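Phospholipase/Carboxylesterase (Haliangium ochraceum, PDB 4Q82) is probably a serine hydrolase of the phospholipase/carboxylesterase group, expected to cleave ester bonds in lipids or other carboxylic esters. Local coordinates at residues L53-L58 with G95-L100. Residues are numbered along the deposited sequence; the frame is centred on the assembly and turned at random.
Sequences LSVRAL and GSEAAL
Val55 faces both Glu97 and Leu100 because its first torsion, chi1 74°, tucks CG1 between the backbone N and the carbonyl carbon while CG2 stands anti to N, giving each methyl its own partner. Glu97 answers with CG anti to its carbonyl carbon (chi1 -84°) and an extended chain beyond, so that its side chain crosses Val55 at about a right angle. Val55 CG1 lies 3.7 Å from both Glu97 CG and the carboxylate carbon CD, with the two carboxylate oxygens only slightly farther off. On the other branch Val55 CG2 presses on Leu100 CD1 at 3.5 Å, tight for two carbons. With Val55 cut back to an alanine, a gap would probably open beside Leu100 CD1, and Glu97 would be held on this side mainly by Ala57 CB. The same Leu100 methyl reaches on to Ala57 CA, 3.9 Å away, and Ala57 CB sits 3.8 Å from Glu97 N. Beyond Ala57 the backbones are pinned by one nearly straight hydrogen bond of 2.8 Å from Leu58 N to Gly95 O. Ser96 OG accepts from Ala99 N at 3.2 Å as an N-cap and also hydrogen-bonds to Asp94 OD1. The example illustrates how an edge strand can be buttressed at one end by a short helical turn: strand 53-56, outermost in a mixed sheet whose strand order is that of the alpha/beta-hydrolase fold, pairs antiparallel with strand 67-70, while the weakly bonded turn 97-100, tied through Leu100 O to Trp68 of strand 67-70, packs against the end of strand 53-56 and residues 57-58.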
loop_
_atom_site.group_PDB
_atom_site.type_symbol
_atom_site.label_atom_id
_atom_site.label_comp_id
_atom_site.label_asym_id
_atom_site.label_seq_id
_atom_site.Cartn_x
_atom_site.Cartn_y
_atom_site.Cartn_z
ATOM N N LEU A 53 -12.054 0.773 -13.246
ATOM C CA LEU A 53 -10.742 1.425 -13.132
ATOM C C LEU A 53 -10.735 2.705 -13.948
ATOM O O LEU A 53 -10.997 2.656 -15.156
ATOM C CB LEU A 53 -9.654 0.487 -13.631
ATOM C CG LEU A 53 -8.234 1.066 -13.675
ATOM C CD1 LEU A 53 -7.769 1.343 -12.241
ATOM C CD2 LEU A 53 -7.303 0.078 -14.377
ATOM N N SER A 54 -10.475 3.844 -13.306
ATOM C CA SER A 54 -10.488 5.144 -13.987
ATOM C C SER A 54 -9.208 5.928 -13.735
ATOM O O SER A 54 -8.718 5.973 -12.604
ATOM C CB SER A 54 -11.670 5.994 -13.533
ATOM O OG SER A 54 -12.887 5.301 -13.735
ATOM N N VAL A 55 -8.685 6.562 -14.781
ATOM C CA VAL A 55 -7.495 7.397 -14.653
ATOM C C VAL A 55 -7.906 8.767 -14.128
ATOM O O VAL A 55 -8.921 9.344 -14.554
ATOM C CB VAL A 55 -6.743 7.514 -16.006
ATOM C CG1 VAL A 55 -7.484 8.435 -16.978
ATOM C CG2 VAL A 55 -5.297 7.966 -15.796
ATOM N N ARG A 56 -7.142 9.283 -13.175
ATOM C CA ARG A 56 -7.432 10.590 -12.587
ATOM C C ARG A 56 -6.173 11.438 -12.649
ATOM O O ARG A 56 -5.412 11.509 -11.683
ATOM C CB ARG A 56 -7.919 10.452 -11.150
ATOM C CG ARG A 56 -9.165 9.589 -10.998
ATOM C CD ARG A 56 -10.414 10.326 -11.501
ATOM N NE ARG A 56 -11.591 9.474 -11.337
ATOM C CZ ARG A 56 -12.611 9.413 -12.189
ATOM N NH1 ARG A 56 -12.626 10.172 -13.278
ATOM N NH2 ARG A 56 -13.631 8.594 -11.947
ATOM N N ALA A 57 -5.952 12.066 -13.802
ATOM C CA ALA A 57 -4.699 12.767 -14.064
ATOM C C ALA A 57 -4.490 13.946 -13.122
ATOM O O ALA A 57 -5.446 14.535 -12.606
ATOM C CB ALA A 57 -4.647 13.241 -15.511
ATOM N N LEU A 58 -3.225 14.268 -12.888
ATOM C CA LEU A 58 -2.857 15.397 -12.057
ATOM C C LEU A 58 -3.558 16.664 -12.543
ATOM O O LEU A 58 -3.625 16.913 -13.750
ATOM C CB LEU A 58 -1.351 15.582 -12.077
ATOM C CG LEU A 58 -0.794 16.689 -11.192
ATOM C CD1 LEU A 58 -1.164 16.396 -9.753
ATOM C CD2 LEU A 58 0.705 16.767 -11.364
ATOM N N GLY A 95 2.296 12.236 -13.575
ATOM C CA GLY A 95 0.895 12.204 -13.172
ATOM C C GLY A 95 -0.114 12.496 -14.272
ATOM O O GLY A 95 -1.327 12.519 -14.020
ATOM N N SER A 96 0.369 12.739 -15.491
ATOM C CA SER A 96 -0.515 12.907 -16.645
ATOM C C SER A 96 -1.141 11.571 -17.040
ATOM O O SER A 96 -0.699 10.519 -16.573
ATOM C CB SER A 96 0.254 13.488 -17.832
ATOM O OG SER A 96 1.187 12.535 -18.318
ATOM N N GLU A 97 -2.150 11.588 -17.909
ATOM C CA GLU A 97 -2.762 10.313 -18.331
ATOM C C GLU A 97 -1.746 9.375 -18.972
ATOM O O GLU A 97 -1.740 8.170 -18.704
ATOM C CB GLU A 97 -3.898 10.550 -19.315
ATOM C CG GLU A 97 -5.202 10.859 -18.650
ATOM C CD GLU A 97 -6.363 10.838 -19.623
ATOM O OE1 GLU A 97 -6.313 10.054 -20.597
ATOM O OE2 GLU A 97 -7.324 11.603 -19.400
ATOM N N ALA A 98 -0.900 9.937 -19.834
ATOM C CA ALA A 98 0.113 9.157 -20.519
ATOM C C ALA A 98 1.084 8.558 -19.505
ATOM O O ALA A 98 1.376 7.378 -19.549
ATOM C CB ALA A 98 0.857 10.018 -21.531
ATOM N N ALA A 99 1.560 9.382 -18.578
ATOM C CA ALA A 99 2.544 8.936 -17.605
ATOM C C ALA A 99 1.968 7.864 -16.679
ATOM O O ALA A 99 2.687 6.951 -16.232
ATOM C CB ALA A 99 3.046 10.126 -16.792
ATOM N N LEU A 100 0.674 7.976 -16.382
ATOM C CA LEU A 100 0.038 7.073 -15.412
ATOM C C LEU A 100 0.033 5.636 -15.881
ATOM O O LEU A 100 -0.058 4.714 -15.057
ATOM C CB LEU A 100 -1.394 7.525 -15.106
ATOM C CG LEU A 100 -1.418 8.546 -13.959
ATOM C CD1 LEU A 100 -2.695 9.402 -13.994
ATOM C CD2 LEU A 100 -1.269 7.829 -12.618
#